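Local structure of protein Niban 2 (Homo sapiens, 7CTP) at residues 190-199 with 430-438; 32-40 with 527-535. The protein may suppress apoptosis and may promote invasion by melanoma cells, and contains a PH domain packed among long helices. All coordinates share one frame; numbering follows the deposited sequence.

Interaction 1 (190-199 with 430-438)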
loop_
_atom_site.group_PDB
_atom_site.type_symbol
_atom_site.label_atom_id
_atom_site.label_comp_id
_atom_site.label_asym_id
_atom_site.label_seq_id
_atom_site.Cartn_x
_atom_site.Cartn_y
_atom_site.Cartn_z
ATOM N N ILE A 190 10.681 -0.605 0.326
ATOM C CA ILE A 190 9.618 0.325 -0.063
ATOM C C ILE A 190 8.269 -0.376 -0.043
ATOM O O ILE A 190 7.277 0.154 0.477
ATOM C CB ILE A 190 9.913 0.924 -1.449
ATOM C CG1 ILE A 190 11.144 1.832 -1.389
ATOM C CG2 ILE A 190 8.682 1.651 -1.969
ATOM C CD1 ILE A 190 11.700 2.181 -2.774
ATOM N N ARG A 191 8.205 -1.577 -0.626
ATOM C CA ARG A 191 6.942 -2.308 -0.670
ATOM C C ARG A 191 6.442 -2.604 0.734
ATOM O O ARG A 191 5.241 -2.468 1.019
ATOM C CB ARG A 191 7.128 -3.605 -1.461
ATOM C CG ARG A 191 5.869 -4.437 -1.673
ATOM C CD ARG A 191 6.231 -5.800 -2.301
ATOM N NE ARG A 191 6.933 -5.650 -3.579
ATOM C CZ ARG A 191 8.223 -5.903 -3.759
ATOM N NH1 ARG A 191 8.767 -5.720 -4.957
ATOM N NH2 ARG A 191 8.975 -6.321 -2.746
ATOM N N HIS A 192 7.358 -2.988 1.628
ATOM C CA HIS A 192 6.984 -3.314 3.000
ATOM C C HIS A 192 6.480 -2.077 3.740
ATOM O O HIS A 192 5.425 -2.115 4.389
ATOM C CB HIS A 192 8.178 -3.946 3.723
ATOM C CG HIS A 192 7.865 -4.423 5.109
ATOM N ND1 HIS A 192 7.375 -5.683 5.368
ATOM C CD2 HIS A 192 7.957 -3.798 6.308
ATOM C CE1 HIS A 192 7.178 -5.817 6.670
ATOM N NE2 HIS A 192 7.528 -4.690 7.264
ATOM N N CYS A 193 7.219 -0.965 3.648
ATOM C CA CYS A 193 6.802 0.263 4.325
ATOM C C CYS A 193 5.536 0.857 3.723
ATOM O O CYS A 193 4.759 1.486 4.444
ATOM C CB CYS A 193 7.941 1.287 4.324
ATOM S SG CYS A 193 9.414 0.774 5.265
ATOM N N ASN A 194 5.307 0.677 2.419
ATOM C CA ASN A 194 4.064 1.162 1.814
ATOM C C ASN A 194 2.847 0.447 2.389
ATOM O O ASN A 194 1.769 1.038 2.491
ATOM C CB ASN A 194 4.087 0.974 0.297
ATOM C CG ASN A 194 4.886 2.038 -0.414
ATOM O OD1 ASN A 194 5.243 3.059 0.173
ATOM N ND2 ASN A 194 5.156 1.812 -1.700
ATOM N N ASN A 195 3.008 -0.821 2.770
ATOM C CA ASN A 195 1.921 -1.654 3.281
ATOM C C ASN A 195 1.717 -1.377 4.772
ATOM O O ASN A 195 1.841 -2.244 5.638
ATOM C CB ASN A 195 2.261 -3.114 3.001
ATOM C CG ASN A 195 1.105 -4.064 3.256
ATOM O OD1 ASN A 195 -0.022 -3.827 2.814
ATOM N ND2 ASN A 195 1.403 -5.186 3.925
ATOM N N GLY A 196 1.411 -0.116 5.067
ATOM C CA GLY A 196 1.422 0.353 6.437
ATOM C C GLY A 196 0.119 0.246 7.194
ATOM O O GLY A 196 0.112 0.460 8.410
ATOM N N ILE A 197 -0.981 -0.059 6.515
ATOM C CA ILE A 197 -2.280 -0.249 7.165
ATOM C C ILE A 197 -2.738 -1.677 6.888
ATOM O O ILE A 197 -3.039 -2.002 5.731
ATOM C CB ILE A 197 -3.317 0.767 6.658
ATOM C CG1 ILE A 197 -2.872 2.207 6.945
ATOM C CG2 ILE A 197 -4.682 0.486 7.280
ATOM C CD1 ILE A 197 -3.750 3.246 6.265
ATOM N N PRO A 198 -2.808 -2.546 7.895
ATOM C CA PRO A 198 -3.170 -3.953 7.652
ATOM C C PRO A 198 -4.470 -4.085 6.870
ATOM O O PRO A 198 -5.485 -3.478 7.215
ATOM C CB PRO A 198 -3.303 -4.530 9.064
ATOM C CG PRO A 198 -2.452 -3.656 9.922
ATOM C CD PRO A 198 -2.484 -2.279 9.308
ATOM N N GLU A 199 -4.435 -4.889 5.801
ATOM C CA GLU A 199 -5.612 -5.039 4.944
ATOM C C GLU A 199 -6.772 -5.717 5.663
ATOM O O GLU A 199 -7.931 -5.514 5.285
ATOM C CB GLU A 199 -5.261 -5.815 3.664
ATOM C CG GLU A 199 -6.486 -6.224 2.832
ATOM C CD GLU A 199 -6.150 -7.027 1.591
ATOM O OE1 GLU A 199 -5.903 -6.410 0.532
ATOM O OE2 GLU A 199 -6.154 -8.275 1.672
ATOM N N GLN A 430 1.777 -2.786 -6.540
ATOM C CA GLN A 430 2.158 -2.917 -5.138
ATOM C C GLN A 430 1.232 -3.888 -4.414
ATOM O O GLN A 430 1.692 -4.781 -3.692
ATOM C CB GLN A 430 2.154 -1.535 -4.479
ATOM C CG GLN A 430 1.906 -1.499 -2.965
ATOM C CD GLN A 430 3.191 -1.568 -2.143
ATOM O OE1 GLN A 430 4.251 -1.078 -2.561
ATOM N NE2 GLN A 430 3.091 -2.144 -0.952
ATOM N N ARG A 431 -0.080 -3.747 -4.622
ATOM C CA ARG A 431 -1.027 -4.620 -3.932
ATOM C C ARG A 431 -0.887 -6.061 -4.402
ATOM O O ARG A 431 -0.901 -6.983 -3.581
ATOM C CB ARG A 431 -2.457 -4.123 -4.132
ATOM C CG ARG A 431 -2.689 -2.723 -3.594
ATOM C CD ARG A 431 -4.019 -2.582 -2.879
ATOM N NE ARG A 431 -4.220 -1.217 -2.395
ATOM C CZ ARG A 431 -5.250 -0.449 -2.738
ATOM N NH1 ARG A 431 -5.354 0.783 -2.246
ATOM N NH2 ARG A 431 -6.177 -0.917 -3.570
ATOM N N ALA A 432 -0.724 -6.275 -5.710
ATOM C CA ALA A 432 -0.547 -7.641 -6.210
ATOM C C ALA A 432 0.690 -8.301 -5.606
ATOM O O ALA A 432 0.663 -9.490 -5.256
ATOM C CB ALA A 432 -0.463 -7.642 -7.738
ATOM N N GLN A 433 1.786 -7.549 -5.478
ATOM C CA GLN A 433 3.019 -8.123 -4.946
ATOM C C GLN A 433 2.877 -8.456 -3.466
ATOM O O GLN A 433 3.385 -9.485 -3.002
ATOM C CB GLN A 433 4.184 -7.167 -5.188
ATOM C CG GLN A 433 4.480 -7.002 -6.674
ATOM C CD GLN A 433 5.557 -5.981 -6.975
ATOM O OE1 GLN A 433 5.815 -5.070 -6.187
ATOM N NE2 GLN A 433 6.188 -6.125 -8.141
ATOM N N ILE A 434 2.165 -7.617 -2.711
ATOM C CA ILE A 434 1.943 -7.927 -1.298
ATOM C C ILE A 434 1.130 -9.212 -1.157
ATOM O O ILE A 434 1.430 -10.061 -0.305
ATOM C CB ILE A 434 1.271 -6.737 -0.581
ATOM C CG1 ILE A 434 2.306 -5.651 -0.259
ATOM C CG2 ILE A 434 0.581 -7.188 0.709
ATOM C CD1 ILE A 434 3.396 -6.078 0.709
ATOM N N HIS A 435 0.103 -9.385 -1.997
ATOM C CA HIS A 435 -0.655 -10.633 -1.977
ATOM C C HIS A 435 0.245 -11.824 -2.285
ATOM O O HIS A 435 0.095 -12.894 -1.684
ATOM C CB HIS A 435 -1.814 -10.600 -2.975
ATOM C CG HIS A 435 -2.951 -9.705 -2.585
ATOM N ND1 HIS A 435 -3.624 -9.827 -1.388
ATOM C CD2 HIS A 435 -3.558 -8.698 -3.257
ATOM C CE1 HIS A 435 -4.582 -8.915 -1.330
ATOM N NE2 HIS A 435 -4.564 -8.218 -2.452
ATOM N N MET A 436 1.177 -11.667 -3.233
ATOM C CA MET A 436 2.077 -12.775 -3.548
ATOM C C MET A 436 2.932 -13.144 -2.347
ATOM O O MET A 436 3.155 -14.330 -2.075
ATOM C CB MET A 436 2.964 -12.425 -4.746
ATOM C CG MET A 436 2.224 -12.375 -6.052
ATOM S SD MET A 436 3.317 -11.802 -7.369
ATOM C CE MET A 436 2.107 -11.073 -8.458
ATOM N N ARG A 437 3.423 -12.141 -1.617
ATOM C CA ARG A 437 4.220 -12.409 -0.426
ATOM C C ARG A 437 3.392 -13.140 0.623
ATOM O O ARG A 437 3.856 -14.109 1.238
ATOM C CB ARG A 437 4.776 -11.107 0.141
ATOM C CG ARG A 437 5.852 -11.297 1.207
ATOM C CD ARG A 437 6.423 -9.961 1.668
ATOM N NE ARG A 437 5.450 -9.197 2.460
ATOM C CZ ARG A 437 5.759 -8.129 3.187
ATOM N NH1 ARG A 437 7.014 -7.702 3.227
ATOM N NH2 ARG A 437 4.815 -7.493 3.879
ATOM N N GLU A 438 2.153 -12.690 0.825
ATOM C CA GLU A 438 1.263 -13.336 1.786
ATOM C C GLU A 438 1.025 -14.791 1.412
ATOM O O GLU A 438 1.116 -15.686 2.259
ATOM C CB GLU A 438 -0.060 -12.571 1.859
ATOM C CG GLU A 438 0.080 -11.193 2.485
ATOM C CD GLU A 438 -1.138 -10.310 2.266
ATOM O OE1 GLU A 438 -1.263 -9.302 2.995
ATOM O OE2 GLU A 438 -1.954 -10.607 1.368
HETATM O O HOH W 1 8.669 -4.503 -8.178
HETATM O O HOH W 2 4.212 -4.966 5.365
#
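R191 and Q430 meet at the closest backbone approach, where the last turn of helix 176-194, the C-terminal helix of the PH domain, crosses helix 422-455 nearly at right angles (95°). Q430 suits this place because its amide can donate and accept at once. Q430 NE2 gives an almost straight bond (170°) to the R191 carbonyl oxygen at 2.9 Å, in the carbonyl plane on a lone pair; the same oxygen takes the helical N-H of N195. Q430 OE1, 3.1 Å from N194 ND2, receives that donor from above the carbonyl plane, while N194 OD1 turns to G120 N in the PH domain.

The tight part surrounds the buried R191. The R191 side chain bends at chi3 (-58°), bringing the guanidinium side-on to Q433, and R191 NE at 2.9 Å and R191 NH1 at 3.3 Å both donate to Q433 OE1 from one face of its amide. R191 NH2 holds D188 in a salt bridge, and Y405 adds a cation-pi contact. I434 supplies the apolar contact: I434 CD1 lies 3.8 Å from R191 CG and also touches N195.

Toward the partly exposed side the contact becomes more polar and watery, though I434 CD1 still covers one face of the R437 guanidinium. R437 NH1 reaches H192 ND1 at 3.0 Å within the plane of the imidazole, and water 2 joins R437 NH2, N195 ND2 and the H192 carbonyl. E199, at the solvent side and poorly ordered, brings OE1 within 3.4 Å of H435 CE1.

The chemistry implies a division of labour. The amides of Q430 and Q433 meet the R191 carbonyl and guanidinium, with D188 probably balancing the charge of R191, whereas ND1 of H192, as an acceptor from a cation, should carry no proton, which probably favours the neutral ring.

Interaction 2 (32-40 with 527-535)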
loop_
_atom_site.group_PDB
_atom_site.type_symbol
_atom_site.label_atom_id
_atom_site.label_comp_id
_atom_site.label_asym_id
_atom_site.label_seq_id
_atom_site.Cartn_x
_atom_site.Cartn_y
_atom_site.Cartn_z
ATOM N N GLU A 32 -14.160 10.991 11.673
ATOM C CA GLU A 32 -15.119 10.678 12.728
ATOM C C GLU A 32 -16.462 10.259 12.142
ATOM O O GLU A 32 -17.113 9.346 12.669
ATOM C CB GLU A 32 -15.288 11.867 13.679
ATOM C CG GLU A 32 -14.062 12.112 14.564
ATOM C CD GLU A 32 -14.328 13.091 15.705
ATOM O OE1 GLU A 32 -15.292 12.873 16.477
ATOM O OE2 GLU A 32 -13.551 14.063 15.839
ATOM N N ASP A 33 -16.878 10.886 11.040
ATOM C CA ASP A 33 -18.109 10.463 10.373
ATOM C C ASP A 33 -17.979 9.042 9.836
ATOM O O ASP A 33 -18.897 8.225 9.990
ATOM C CB ASP A 33 -18.464 11.429 9.244
ATOM C CG ASP A 33 -19.132 12.701 9.734
ATOM O OD1 ASP A 33 -19.512 12.767 10.925
ATOM O OD2 ASP A 33 -19.267 13.643 8.926
ATOM N N GLN A 34 -16.834 8.723 9.218
ATOM C CA GLN A 34 -16.649 7.397 8.628
ATOM C C GLN A 34 -16.541 6.308 9.688
ATOM O O GLN A 34 -16.880 5.157 9.414
ATOM C CB GLN A 34 -15.390 7.355 7.753
ATOM C CG GLN A 34 -15.516 7.993 6.368
ATOM C CD GLN A 34 -16.710 7.482 5.562
ATOM O OE1 GLN A 34 -16.863 6.280 5.353
ATOM N NE2 GLN A 34 -17.563 8.404 5.120
ATOM N N TYR A 35 -16.047 6.640 10.884
ATOM C CA TYR A 35 -15.664 5.600 11.832
ATOM C C TYR A 35 -16.850 4.711 12.190
ATOM O O TYR A 35 -16.749 3.477 12.162
ATOM C CB TYR A 35 -15.067 6.212 13.095
ATOM C CG TYR A 35 -14.299 5.189 13.904
ATOM C CD1 TYR A 35 -12.966 4.916 13.629
ATOM C CD2 TYR A 35 -14.926 4.460 14.908
ATOM C CE1 TYR A 35 -12.264 3.968 14.356
ATOM C CE2 TYR A 35 -14.239 3.507 15.630
ATOM C CZ TYR A 35 -12.909 3.272 15.356
ATOM O OH TYR A 35 -12.224 2.324 16.082
ATOM N N GLY A 36 -17.991 5.319 12.514
ATOM C CA GLY A 36 -19.138 4.519 12.905
ATOM C C GLY A 36 -19.726 3.718 11.758
ATOM O O GLY A 36 -20.335 2.666 11.979
ATOM N N VAL A 37 -19.573 4.212 10.530
ATOM C CA VAL A 37 -20.038 3.464 9.367
ATOM C C VAL A 37 -19.177 2.223 9.174
ATOM O O VAL A 37 -19.684 1.116 8.961
ATOM C CB VAL A 37 -20.030 4.359 8.112
ATOM C CG1 VAL A 37 -20.364 3.536 6.857
ATOM C CG2 VAL A 37 -20.993 5.545 8.264
ATOM N N ALA A 38 -17.853 2.391 9.261
ATOM C CA ALA A 38 -16.949 1.252 9.169
ATOM C C ALA A 38 -17.226 0.236 10.268
ATOM O O ALA A 38 -17.164 -0.980 10.031
ATOM C CB ALA A 38 -15.497 1.723 9.240
ATOM N N LEU A 39 -17.510 0.721 11.483
ATOM C CA LEU A 39 -17.833 -0.171 12.594
ATOM C C LEU A 39 -19.114 -0.943 12.314
ATOM O O LEU A 39 -19.172 -2.166 12.502
ATOM C CB LEU A 39 -17.964 0.636 13.887
ATOM C CG LEU A 39 -18.314 -0.157 15.153
ATOM C CD1 LEU A 39 -17.191 -1.121 15.499
ATOM C CD2 LEU A 39 -18.565 0.809 16.307
ATOM N N PHE A 40 -20.153 -0.246 11.854
ATOM C CA PHE A 40 -21.405 -0.927 11.534
ATOM C C PHE A 40 -21.203 -1.988 10.455
ATOM O O PHE A 40 -21.725 -3.106 10.562
ATOM C CB PHE A 40 -22.463 0.077 11.086
ATOM C CG PHE A 40 -23.711 -0.579 10.586
ATOM C CD1 PHE A 40 -24.647 -1.073 11.478
ATOM C CD2 PHE A 40 -23.928 -0.746 9.225
ATOM C CE1 PHE A 40 -25.792 -1.700 11.023
ATOM C CE2 PHE A 40 -25.075 -1.375 8.767
ATOM C CZ PHE A 40 -26.009 -1.845 9.672
ATOM N N ALA A 527 -27.227 8.368 12.978
ATOM C CA ALA A 527 -26.435 9.172 12.047
ATOM C C ALA A 527 -24.954 8.811 12.089
ATOM O O ALA A 527 -24.230 9.090 11.125
ATOM C CB ALA A 527 -26.625 10.660 12.334
ATOM N N ARG A 528 -24.474 8.218 13.190
ATOM C CA ARG A 528 -23.088 7.754 13.213
ATOM C C ARG A 528 -22.894 6.503 12.372
ATOM O O ARG A 528 -21.751 6.156 12.049
ATOM C CB ARG A 528 -22.617 7.460 14.642
ATOM C CG ARG A 528 -22.468 8.673 15.552
ATOM C CD ARG A 528 -21.535 9.742 14.977
ATOM N NE ARG A 528 -20.135 9.337 14.806
ATOM C CZ ARG A 528 -19.188 9.477 15.738
ATOM N NH1 ARG A 528 -19.497 9.980 16.931
ATOM N NH2 ARG A 528 -17.930 9.111 15.482
ATOM N N PHE A 529 -23.978 5.817 12.002
ATOM C CA PHE A 529 -23.867 4.545 11.296
ATOM C C PHE A 529 -24.362 4.608 9.867
ATOM O O PHE A 529 -24.129 3.658 9.113
ATOM C CB PHE A 529 -24.653 3.456 12.033
ATOM C CG PHE A 529 -24.442 3.490 13.505
ATOM C CD1 PHE A 529 -23.159 3.419 14.029
ATOM C CD2 PHE A 529 -25.510 3.660 14.364
ATOM C CE1 PHE A 529 -22.950 3.495 15.397
ATOM C CE2 PHE A 529 -25.311 3.727 15.742
ATOM C CZ PHE A 529 -24.034 3.646 16.255
ATOM N N ILE A 530 -25.046 5.685 9.497
ATOM C CA ILE A 530 -25.636 5.860 8.175
ATOM C C ILE A 530 -25.257 7.242 7.676
ATOM O O ILE A 530 -25.558 8.244 8.334
ATOM C CB ILE A 530 -27.167 5.704 8.198
ATOM C CG1 ILE A 530 -27.558 4.336 8.770
ATOM C CG2 ILE A 530 -27.740 5.928 6.793
ATOM C CD1 ILE A 530 -29.049 4.146 8.928
ATOM N N LEU A 531 -24.611 7.300 6.506
ATOM C CA LEU A 531 -24.252 8.559 5.865
ATOM C C LEU A 531 -24.883 8.622 4.480
ATOM O O LEU A 531 -24.843 7.639 3.737
ATOM C CB LEU A 531 -22.729 8.690 5.734
ATOM C CG LEU A 531 -21.967 8.910 7.040
ATOM C CD1 LEU A 531 -20.461 8.769 6.831
ATOM C CD2 LEU A 531 -22.299 10.280 7.595
ATOM N N VAL A 532 -25.457 9.779 4.139
ATOM C CA VAL A 532 -26.023 9.960 2.798
ATOM C C VAL A 532 -24.987 9.606 1.743
ATOM O O VAL A 532 -25.256 8.858 0.794
ATOM C CB VAL A 532 -26.528 11.400 2.610
ATOM C CG1 VAL A 532 -26.850 11.650 1.141
ATOM C CG2 VAL A 532 -27.752 11.663 3.473
ATOM N N GLU A 533 -23.773 10.126 1.908
ATOM C CA GLU A 533 -22.754 9.932 0.886
ATOM C C GLU A 533 -22.396 8.459 0.716
ATOM O O GLU A 533 -22.300 7.964 -0.413
ATOM C CB GLU A 533 -21.517 10.744 1.230
ATOM C CG GLU A 533 -20.506 10.745 0.122
ATOM C CD GLU A 533 -20.853 11.673 -1.027
ATOM O OE1 GLU A 533 -21.559 12.677 -0.794
ATOM O OE2 GLU A 533 -20.394 11.397 -2.161
ATOM N N ASN A 534 -22.179 7.742 1.826
ATOM C CA ASN A 534 -21.811 6.331 1.744
ATOM C C ASN A 534 -22.936 5.492 1.152
ATOM O O ASN A 534 -22.686 4.546 0.396
ATOM C CB ASN A 534 -21.456 5.788 3.128
ATOM C CG ASN A 534 -20.132 6.300 3.631
ATOM O OD1 ASN A 534 -19.903 7.507 3.683
ATOM N ND2 ASN A 534 -19.240 5.381 3.999
ATOM N N THR A 535 -24.175 5.797 1.526
ATOM C CA THR A 535 -25.315 5.075 0.976
ATOM C C THR A 535 -25.432 5.323 -0.523
ATOM O O THR A 535 -25.617 4.387 -1.314
ATOM C CB THR A 535 -26.588 5.494 1.704
ATOM O OG1 THR A 535 -26.432 5.243 3.113
ATOM C CG2 THR A 535 -27.786 4.701 1.185
HETATM O O HOH W 3 -19.510 7.785 12.710
HETATM O O HOH W 4 -21.531 9.558 10.805
#
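V37 and F529 bring the two backbones together, their CA atoms 4.4 Å apart, where helix 32-40 is met by the turn 527-531 that leads through L531, at the N-cap position, into helix 532-555. This is helix-against-loop packing in the helical part of the protein, and a water enters the helix beside it. G36 N stands 4.1 Å from E32 O, too far for the usual helical bond, and donates to water 3 instead, which also accepts from R528 NE. E32 O is taken up by R528 NH2 at 2.9 Å, a bond arriving from above the carbonyl plane. Glycine suits position 36 because R528 O lies just 3.2 Å from G36 CA in a CH···O contact; a CB would strike that oxygen.

Among the side chains, Q34 and N534 form a nearly coplanar amide pair. Q34 NE2 donates to N534 OD1 and N534 ND2 to Q34 OE1, both at 2.9 Å and both on carbonyl lone pairs, a two-way pairing that probably holds both amides flat and fixes which end is oxygen. Although the CB of Q34 points away from the partner segment, a bend at chi2 (-52°) swings its amide back; the Q34 side chain also touches D210 and M214 of helix 204-218. Shortened to an alanine, this position would probably leave N534 OD1 and ND2 without their mates and open a gap beside L531 CD1.

Further along the helix, F529 presents its ring edge to the G36 carbonyl oxygen, and its CB touches that of F40, whose side chain also packs on I311 of helix 260-337. V37 and L531 pack next to the amide pair. The branched end of L531 suits this corner: L531 CD1 touches Q34 NE2 and lies 3.6 Å from V37 CG2.

Along the chain the four segments come in the order 32-40, 190-199, 430-438 and 527-535; both segments of interaction 1 thus fall between those of interaction 2. Their centres lie 27 Å apart, and the two contacts do not meet, their nearest atoms being about 11 Å apart. Interaction 1, near the middle of the molecule, fastens the last helix of the PH domain to helix 422-455. Interaction 2, farther out, brings the early helix 10-48 against the start of helix 532-555. Helix 204-218, which follows segment 190-199 in sequence, packs beside interaction 2. Together they join the PH domain, helix 10-48 and the last helix of this N-terminal part of the longer protein.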